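Local coordinates for protein endoglucanase (Ruminococcus champanellensis, PDB 6WQV) that probably hydrolyses internal beta-1,4 linkages of cellulose and related plant polysaccharides, as a glycoside hydrolase family 5 endoglucanase of broad specificity, at residues F258-S261 against D262-Q265; L266-T269 against L270-Y274; G299-L302 against W303-Y307; L335-G339 against T340-Q344. All blocks are in the same frame, centred on the assembly; numbering follows the deposited sequence. Where two conformers were deposited one is given.

Interaction 1: residues F258-S261 against D262-Q265; sequences FTQS and DISQ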
# COMPACT_ATOMS: atom_id res chain seq x y z
N PHE A 258 -5.65 -16.06 19.16
CA PHE A 258 -5.76 -14.67 19.59
C PHE A 258 -6.91 -14.60 20.58
O PHE A 258 -8.01 -15.08 20.28
CB PHE A 258 -6.04 -13.73 18.41
CG PHE A 258 -6.07 -12.27 18.80
CD1 PHE A 258 -7.23 -11.72 19.32
CD2 PHE A 258 -4.96 -11.46 18.66
CE1 PHE A 258 -7.27 -10.39 19.69
CE2 PHE A 258 -5.00 -10.12 19.02
CZ PHE A 258 -6.16 -9.58 19.54
N THR A 259 -6.67 -14.03 21.75
CA THR A 259 -7.63 -14.08 22.84
C THR A 259 -7.83 -12.68 23.43
O THR A 259 -7.15 -11.73 23.05
CB THR A 259 -7.18 -15.04 23.95
OG1 THR A 259 -6.09 -14.44 24.67
CG2 THR A 259 -6.73 -16.37 23.38
N GLN A 260 -8.77 -12.59 24.37
CA GLN A 260 -8.97 -11.34 25.11
C GLN A 260 -7.65 -10.79 25.62
O GLN A 260 -7.43 -9.57 25.63
CB GLN A 260 -9.93 -11.59 26.28
CG GLN A 260 -9.90 -10.53 27.37
CD GLN A 260 -10.56 -9.25 26.93
OE1 GLN A 260 -11.46 -9.26 26.10
NE2 GLN A 260 -10.09 -8.12 27.46
N SER A 261 -6.76 -11.68 26.06
CA SER A 261 -5.50 -11.26 26.65
C SER A 261 -4.61 -10.51 25.66
O SER A 261 -3.77 -9.71 26.08
CB SER A 261 -4.75 -12.48 27.18
OG SER A 261 -5.55 -13.22 28.08
N ASP A 262 -4.79 -10.73 24.35
CA ASP A 262 -3.96 -10.10 23.33
C ASP A 262 -4.46 -8.72 22.91
O ASP A 262 -3.75 -8.02 22.18
CB ASP A 262 -3.90 -10.99 22.09
CG ASP A 262 -3.23 -12.31 22.37
OD1 ASP A 262 -2.12 -12.28 22.94
OD2 ASP A 262 -3.82 -13.37 22.07
N ILE A 263 -5.65 -8.32 23.34
CA ILE A 263 -6.18 -7.03 22.93
C ILE A 263 -5.28 -5.91 23.41
O ILE A 263 -5.06 -4.92 22.69
CB ILE A 263 -7.64 -6.88 23.41
CG1 ILE A 263 -8.53 -7.92 22.73
CG2 ILE A 263 -8.14 -5.48 23.11
CD1 ILE A 263 -9.95 -8.00 23.28
N SER A 264 -4.72 -6.05 24.61
CA SER A 264 -3.92 -4.96 25.19
C SER A 264 -2.65 -4.70 24.38
O SER A 264 -2.23 -3.55 24.24
CB SER A 264 -3.56 -5.28 26.64
OG SER A 264 -2.84 -6.49 26.76
N GLN A 265 -2.03 -5.75 23.84
CA GLN A 265 -0.83 -5.55 23.03
C GLN A 265 -1.19 -4.89 21.71
O GLN A 265 -0.44 -4.06 21.19
CB GLN A 265 -0.09 -6.87 22.82
CG GLN A 265 1.24 -6.70 22.08
CD GLN A 265 2.10 -5.58 22.63
OE1 GLN A 265 2.32 -5.48 23.84
NE2 GLN A 265 2.60 -4.72 21.75
O HOH W 1 -3.63 -14.97 24.22
O HOH W 2 -6.13 -7.58 26.82

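Interaction 2: residues L266-T269 against L270-Y274; sequences LQWT and LQEIY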
# COMPACT_ATOMS: atom_id res chain seq x y z
N LEU A 266 -2.36 -5.23 21.17
CA LEU A 266 -2.85 -4.59 19.95
C LEU A 266 -3.17 -3.12 20.20
O LEU A 266 -2.86 -2.26 19.36
CB LEU A 266 -4.09 -5.34 19.49
CG LEU A 266 -4.66 -4.97 18.12
CD1 LEU A 266 -3.58 -5.03 17.06
CD2 LEU A 266 -5.81 -5.91 17.81
N GLN A 267 -3.78 -2.80 21.34
CA GLN A 267 -4.01 -1.41 21.68
C GLN A 267 -2.70 -0.64 21.74
O GLN A 267 -2.61 0.49 21.23
CB GLN A 267 -4.76 -1.31 23.01
CG GLN A 267 -5.05 0.11 23.47
CD GLN A 267 -3.90 0.73 24.24
OE1 GLN A 267 -3.15 0.04 24.93
NE2 GLN A 267 -3.77 2.05 24.13
N TRP A 268 -1.67 -1.23 22.34
CA TRP A 268 -0.39 -0.55 22.44
C TRP A 268 0.20 -0.30 21.05
O TRP A 268 0.67 0.81 20.76
CB TRP A 268 0.59 -1.38 23.27
CG TRP A 268 1.91 -0.70 23.48
CD1 TRP A 268 2.24 0.13 24.51
CD2 TRP A 268 3.07 -0.79 22.63
NE1 TRP A 268 3.54 0.56 24.36
CE2 TRP A 268 4.07 0.02 23.22
CE3 TRP A 268 3.36 -1.46 21.44
CZ2 TRP A 268 5.33 0.17 22.66
CZ3 TRP A 268 4.62 -1.31 20.89
CH2 TRP A 268 5.59 -0.51 21.49
N THR A 269 0.18 -1.32 20.20
CA THR A 269 0.75 -1.19 18.86
C THR A 269 0.06 -0.09 18.06
O THR A 269 0.72 0.74 17.43
CB THR A 269 0.66 -2.54 18.15
OG1 THR A 269 1.49 -3.48 18.85
CG2 THR A 269 1.09 -2.43 16.70
N LEU A 270 -1.28 -0.08 18.08
CA LEU A 270 -2.00 0.92 17.29
C LEU A 270 -1.86 2.31 17.90
O LEU A 270 -1.74 3.30 17.18
CB LEU A 270 -3.46 0.50 17.13
CG LEU A 270 -3.63 -0.80 16.34
CD1 LEU A 270 -5.07 -1.27 16.33
CD2 LEU A 270 -3.12 -0.65 14.91
N GLN A 271 -1.84 2.39 19.23
CA GLN A 271 -1.60 3.67 19.90
C GLN A 271 -0.24 4.24 19.52
O GLN A 271 -0.08 5.46 19.43
CB GLN A 271 -1.69 3.48 21.42
CG GLN A 271 -1.44 4.73 22.24
CD GLN A 271 -1.55 4.47 23.74
OE1 GLN A 271 -2.48 4.95 24.39
NE2 GLN A 271 -0.61 3.71 24.28
N GLU A 272 0.76 3.38 19.28
CA GLU A 272 2.08 3.87 18.90
C GLU A 272 2.03 4.54 17.53
O GLU A 272 2.72 5.55 17.31
CB GLU A 272 3.09 2.73 18.89
CG GLU A 272 3.53 2.27 20.26
CD GLU A 272 4.26 3.34 21.02
OE1 GLU A 272 5.40 3.67 20.63
OE2 GLU A 272 3.69 3.87 22.00
N ILE A 273 1.26 3.99 16.60
CA ILE A 273 1.09 4.64 15.30
C ILE A 273 0.43 6.00 15.49
O ILE A 273 0.85 7.01 14.89
CB ILE A 273 0.28 3.74 14.35
CG1 ILE A 273 1.03 2.41 14.14
CG2 ILE A 273 0.03 4.44 13.03
CD1 ILE A 273 0.23 1.34 13.42
N TYR A 274 -0.63 6.06 16.29
CA TYR A 274 -1.29 7.33 16.57
C TYR A 274 -0.32 8.32 17.19
O TYR A 274 -0.24 9.48 16.75
CB TYR A 274 -2.47 7.07 17.51
CG TYR A 274 -3.15 8.33 17.99
CD1 TYR A 274 -3.87 9.12 17.11
CD2 TYR A 274 -3.07 8.71 19.31
CE1 TYR A 274 -4.49 10.27 17.54
CE2 TYR A 274 -3.70 9.86 19.76
CZ TYR A 274 -4.40 10.64 18.87
OH TYR A 274 -5.02 11.78 19.32
O HOH W 3 1.56 2.77 22.70

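Interaction 3: residues G299-L302 against W303-Y307; sequences GRVL and WGENY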
# COMPACT_ATOMS: atom_id res chain seq x y z
N GLY A 299 -10.61 -16.96 16.45
CA GLY A 299 -9.54 -16.05 16.80
C GLY A 299 -9.40 -14.90 15.83
O GLY A 299 -9.17 -13.75 16.24
N ARG A 300 -9.53 -15.16 14.53
CA ARG A 300 -9.42 -14.07 13.57
C ARG A 300 -10.60 -13.11 13.69
O ARG A 300 -10.43 -11.90 13.47
CB ARG A 300 -9.28 -14.59 12.14
CG ARG A 300 -7.95 -15.29 11.88
CD ARG A 300 -7.52 -15.16 10.42
NE ARG A 300 -8.39 -15.92 9.54
CZ ARG A 300 -8.44 -15.77 8.22
NH1 ARG A 300 -7.67 -14.88 7.61
NH2 ARG A 300 -9.27 -16.52 7.51
N VAL A 301 -11.79 -13.62 14.01
CA VAL A 301 -12.95 -12.74 14.22
C VAL A 301 -12.72 -11.83 15.42
O VAL A 301 -12.98 -10.62 15.35
CB VAL A 301 -14.24 -13.58 14.36
CG1 VAL A 301 -15.39 -12.73 14.89
CG2 VAL A 301 -14.62 -14.20 13.02
N LEU A 302 -12.23 -12.38 16.52
CA LEU A 302 -11.97 -11.56 17.70
C LEU A 302 -10.88 -10.55 17.42
O LEU A 302 -11.00 -9.36 17.77
CB LEU A 302 -11.58 -12.47 18.86
CG LEU A 302 -11.28 -11.80 20.20
CD1 LEU A 302 -12.53 -11.13 20.73
CD2 LEU A 302 -10.73 -12.80 21.20
N TRP A 303 -9.79 -10.99 16.78
CA TRP A 303 -8.72 -10.08 16.38
C TRP A 303 -9.25 -8.99 15.46
O TRP A 303 -8.96 -7.80 15.66
CB TRP A 303 -7.61 -10.90 15.69
CG TRP A 303 -6.62 -10.07 14.94
CD1 TRP A 303 -5.48 -9.50 15.43
CD2 TRP A 303 -6.68 -9.73 13.56
NE1 TRP A 303 -4.83 -8.82 14.43
CE2 TRP A 303 -5.55 -8.94 13.27
CE3 TRP A 303 -7.59 -10.00 12.53
CZ2 TRP A 303 -5.30 -8.43 12.00
CZ3 TRP A 303 -7.35 -9.49 11.27
CH2 TRP A 303 -6.22 -8.70 11.02
N GLY A 304 -10.04 -9.36 14.46
CA GLY A 304 -10.48 -8.39 13.46
C GLY A 304 -11.43 -7.36 14.02
O GLY A 304 -11.33 -6.17 13.69
N GLU A 305 -12.39 -7.78 14.85
CA GLU A 305 -13.28 -6.82 15.48
C GLU A 305 -12.49 -5.79 16.27
O GLU A 305 -12.74 -4.58 16.19
CB GLU A 305 -14.25 -7.52 16.43
CG GLU A 305 -15.18 -8.54 15.82
CD GLU A 305 -16.08 -9.19 16.86
OE1 GLU A 305 -15.59 -9.46 17.99
OE2 GLU A 305 -17.26 -9.43 16.56
N ASN A 306 -11.51 -6.25 17.04
CA ASN A 306 -10.77 -5.35 17.91
C ASN A 306 -9.79 -4.49 17.13
O ASN A 306 -9.60 -3.31 17.46
CB ASN A 306 -10.07 -6.14 19.01
CG ASN A 306 -11.01 -6.52 20.11
OD1 ASN A 306 -11.35 -5.70 20.96
ND2 ASN A 306 -11.47 -7.77 20.10
N TYR A 307 -9.16 -5.04 16.09
CA TYR A 307 -8.24 -4.24 15.27
C TYR A 307 -8.96 -3.02 14.71
O TYR A 307 -8.51 -1.88 14.89
CB TYR A 307 -7.65 -5.11 14.16
CG TYR A 307 -6.40 -4.54 13.49
CD1 TYR A 307 -6.48 -3.37 12.75
CD2 TYR A 307 -5.17 -5.16 13.61
CE1 TYR A 307 -5.36 -2.84 12.15
CE2 TYR A 307 -4.04 -4.64 13.01
CZ TYR A 307 -4.15 -3.48 12.28
OH TYR A 307 -3.05 -2.93 11.67

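Interaction 4: residues L335-G339 against T340-Q344; sequences LLNRG and TLTWQ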
# COMPACT_ATOMS: atom_id res chain seq x y z
N LEU A 335 -9.55 -12.98 1.15
CA LEU A 335 -10.81 -12.63 1.78
C LEU A 335 -11.91 -12.78 0.74
O LEU A 335 -12.89 -13.49 0.98
CB LEU A 335 -10.74 -11.21 2.34
CG LEU A 335 -11.85 -10.75 3.28
CD1 LEU A 335 -11.85 -11.56 4.57
CD2 LEU A 335 -11.68 -9.28 3.60
N LEU A 336 -11.72 -12.16 -0.43
CA LEU A 336 -12.59 -12.38 -1.58
C LEU A 336 -12.00 -13.50 -2.42
O LEU A 336 -10.85 -13.42 -2.87
CB LEU A 336 -12.66 -11.12 -2.45
CG LEU A 336 -13.44 -11.24 -3.77
CD1 LEU A 336 -14.89 -11.59 -3.49
CD2 LEU A 336 -13.32 -9.95 -4.56
N ASN A 337 -12.79 -14.55 -2.66
CA ASN A 337 -12.41 -15.57 -3.63
C ASN A 337 -12.78 -15.01 -5.00
O ASN A 337 -13.96 -14.96 -5.37
CB ASN A 337 -13.09 -16.89 -3.31
CG ASN A 337 -12.63 -18.01 -4.21
OD1 ASN A 337 -12.31 -17.80 -5.38
ND2 ASN A 337 -12.59 -19.22 -3.66
N ARG A 338 -11.78 -14.57 -5.76
CA ARG A 338 -12.05 -13.80 -6.97
C ARG A 338 -12.69 -14.65 -8.06
O ARG A 338 -13.51 -14.14 -8.84
CB ARG A 338 -10.76 -13.14 -7.48
CG ARG A 338 -10.20 -12.08 -6.54
CD ARG A 338 -8.96 -11.44 -7.11
NE ARG A 338 -8.12 -10.91 -6.04
CZ ARG A 338 -6.90 -10.43 -6.23
NH1 ARG A 338 -6.38 -10.39 -7.44
NH2 ARG A 338 -6.20 -10.01 -5.19
N GLY A 339 -12.35 -15.93 -8.14
CA GLY A 339 -12.90 -16.77 -9.19
C GLY A 339 -14.34 -17.16 -8.98
O GLY A 339 -15.07 -17.37 -9.95
N THR A 340 -14.78 -17.25 -7.73
CA THR A 340 -16.16 -17.60 -7.41
C THR A 340 -17.00 -16.40 -7.03
O THR A 340 -18.23 -16.52 -6.93
CB THR A 340 -16.17 -18.62 -6.27
OG1 THR A 340 -15.51 -18.05 -5.13
CG2 THR A 340 -15.45 -19.88 -6.69
N LEU A 341 -16.37 -15.24 -6.86
CA LEU A 341 -16.99 -14.01 -6.37
C LEU A 341 -17.74 -14.25 -5.07
O LEU A 341 -18.92 -13.90 -4.92
CB LEU A 341 -17.87 -13.34 -7.42
CG LEU A 341 -17.19 -12.61 -8.58
CD1 LEU A 341 -18.26 -11.97 -9.45
CD2 LEU A 341 -16.20 -11.58 -8.09
N THR A 342 -17.05 -14.86 -4.11
CA THR A 342 -17.61 -15.15 -2.81
C THR A 342 -16.65 -14.66 -1.73
O THR A 342 -15.42 -14.71 -1.89
CB THR A 342 -17.86 -16.65 -2.61
OG1 THR A 342 -16.63 -17.36 -2.83
CG2 THR A 342 -18.93 -17.17 -3.56
N TRP A 343 -17.23 -14.20 -0.63
CA TRP A 343 -16.47 -13.88 0.58
C TRP A 343 -16.23 -15.18 1.32
O TRP A 343 -17.18 -15.81 1.82
CB TRP A 343 -17.22 -12.87 1.44
CG TRP A 343 -17.36 -11.51 0.81
CD1 TRP A 343 -18.52 -10.92 0.40
CD2 TRP A 343 -16.31 -10.57 0.54
NE1 TRP A 343 -18.26 -9.67 -0.11
CE2 TRP A 343 -16.91 -9.44 -0.04
CE3 TRP A 343 -14.92 -10.58 0.73
CZ2 TRP A 343 -16.17 -8.33 -0.44
CZ3 TRP A 343 -14.19 -9.47 0.34
CH2 TRP A 343 -14.81 -8.37 -0.24
N GLN A 344 -14.97 -15.62 1.36
CA GLN A 344 -14.66 -16.95 1.89
C GLN A 344 -14.77 -17.00 3.40
O GLN A 344 -14.97 -18.08 3.97
CB GLN A 344 -13.25 -17.35 1.44
CG GLN A 344 -12.89 -18.79 1.70
CD GLN A 344 -12.62 -19.56 0.41
OE1 GLN A 344 -13.12 -19.21 -0.66
NE2 GLN A 344 -11.80 -20.60 0.51

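Interaction 1: residues F258-S261 against D262-Q265
The turn that leads into helix 263-278 is closed by D262 reaching back to T259 and F258. D262 OD2 accepts the backbone N-H of T259 at 2.9 Å; the donor comes to the anti side of that oxygen, 20° out of the carboxylate plane. The same oxygen accepts a hydrogen bond from a water that also bonds T259 OG1 at 2.6 Å. Main-chain bonds run the other way, D262 N to T259 O and I263 N to Q260 O, and fold the chain into successive turns. T259 OG1 adds a weak bond from S261 N, the kind that closes an ST turn. Under the carboxylate, D262 CB sits over one face of the F258 ring, 3.7 Å from its centroid, a CH-pi contact. The ring gets there with CG trans to its own N (chi1 -176°). Replacing F258 with an alanine would probably leave D262 CB without its ring and open a gap against W303, which meets the ring edge-to-face. Beyond the ring, I263 CG1 lies 4.1 Å from F258 CE1, and I263 packs onto I310 of helix 297-313. Q260 OE1 approaches I263 CD1 at 3.4 Å.

Interaction 2: residues L266-T269 against L270-Y274
E272 folds over the indole of W268, one helical turn back. Its CG stands 3.5 Å from the centroid of the six-membered ring, only 6° off the ring normal, a CH-pi contact over the face. CG lies opposite the carbonyl carbon (chi1 -75°), the bend at chi2 carries CD back over the ring, and the last torsion lays the carboxylate nearly parallel to the indole, with E272 CD 3.7 Å from W268 CZ2. W268 contributes an extended first torsion, which swings the ring out and along the helix toward E272. A water on the same face of the indole as E272 CG ties the group together. It donates to W268 O and to E272 OE2 and accepts from Q271 NE2 at 2.8 Å, so the carboxylate's position is linked to the helix backbone. These are neighbours on helix 263-278, one of the outer helices of the TIM barrel, whose i to i+4 bonds include L270 N to L266 O at 3.0 Å. Q267 and Q271 run side by side on a further flank, their amide planes almost perpendicular; Q267 NE2 has its polar partner in Y314 OH. On the barrel side, L266 and L270 point the same way and meet with CD1 against CD1 at 4.1 Å. Y307 touches both leucines, and L270 also packs on I286 of strand 284-289. T269 turns OG1 back to the carbonyl of Q265, while its own O receives weak bonds from E272 N and, at 3.4 Å, from I273 N.

Interaction 3: residues G299-L302 against W303-Y307
L302 and W303 are the residues most buried by this contact, each meeting a residue one turn away on helix 297-313. The carbonyl oxygen of L302 is gripped twice by N306: the backbone N comes to 3.2 Å, and the side-chain ND2 reaches it at 2.9 Å from the opposite face of the carbonyl plane. N306 manages this because CG lies beside its own backbone N (chi1 -79°), folding the amide back along the helix, with L302 O nearly in the plane of the N306 amide. Alongside, L302 CD1 rests 3.6 Å from N306 ND2, the two side chains pointing the same way. W303 works differently. Its CB sits 3.3 Å from G299 O, the acceptor of its own backbone N-H, and the indole presents its edge to R300, with CE3 3.5 Å from R300 O in the ring plane. The indole NE1 is bonded to S244 O, while Y307 lies against one face of the ring. On the flank facing helix 346-353, E305 stretches beyond CG past the backbone of V301: CG comes 3.1 Å from V301 O, and CD lies 4.1 Å from V301 CG1. An alanine at E305 would probably uncover V301 CG1 on this side and lose the packing against A351 of helix 346-353. The helix is the crossover of a beta-alpha-beta unit between strands 284-289 and 318-322. Since ND2 donates to L302 O and OD1 accepts from R309 NH2, the N306 amide is fixed in its flip, and a main-chain carbonyl gains a second donor.

Interaction 4: residues L335-G339 against T340-Q344
A tight beta hairpin with a G1 beta bulge joins these residues, L336 pairing with W343 and N337 with T342. L341 and T342 both face N337, and L341 takes the left-handed backbone conformation (phi 51°) that the bulge needs, though it is not a glycine. N337 N donates to T342 O at 2.7 Å and Q344 N to L335 O at 3.0 Å, both nearly straight on to the carbonyl. At the turn N337 O collects weak bonds from the backbone N of T340, L341 and T342. On the face carrying N337, its amide does much of the work. ND2 gives Q344 OE1 a straight bond of 3.0 Å in the N337 amide plane, and OD1 receives weak bonds from G339 N and T340 N. T340 OG1 and T342 OG1 share a hydrogen bond of 2.6 Å beside it, each hydroxyl held between its backbone N and carbonyl carbon. The face carrying L336 and W343 is apolar: L336 CB touches W343 CZ3 at 3.6 Å, and L336 CD1 stands over the six-membered ring, 4.3 Å from its centroid. L335 CG reaches the same CZ3 at 4.0 Å. The indole turns this way because W343 CG sits beside the backbone N (chi1 -67°). L336 and W343 together pack on K65 of helix 60-68, and W343 and L335 on helix 346-353. D322, at the end of strand 318-322, bonds L336 N, while R338 reaches T32 and the carbonyl of G30 just beyond strand 26-29.

Overall arrangement
Interactions 1 and 2 follow one another on helix 263-278, and interaction 3 lies on the neighbouring helix 297-313. F258 joins all three, its CE1 3.6 Å from W303 CA and its CZ 4.1 Å from L266 CD2. L266 CD1 also packs 3.8 Å from CD2 of Y307, a turn beyond W303. Interaction 4 stands apart, its nearest atoms about 6 Å from interaction 3, yet helix 346-353 spans the two, since R300 and L335 both touch L348. None of the four lines the glycan pocket. The side chains of I273 and W303 are about 12 Å from a bound glucose, R338 about 10 Å from another, and D322 ties the hairpin to the strand end where W321 and N323 help line that pocket.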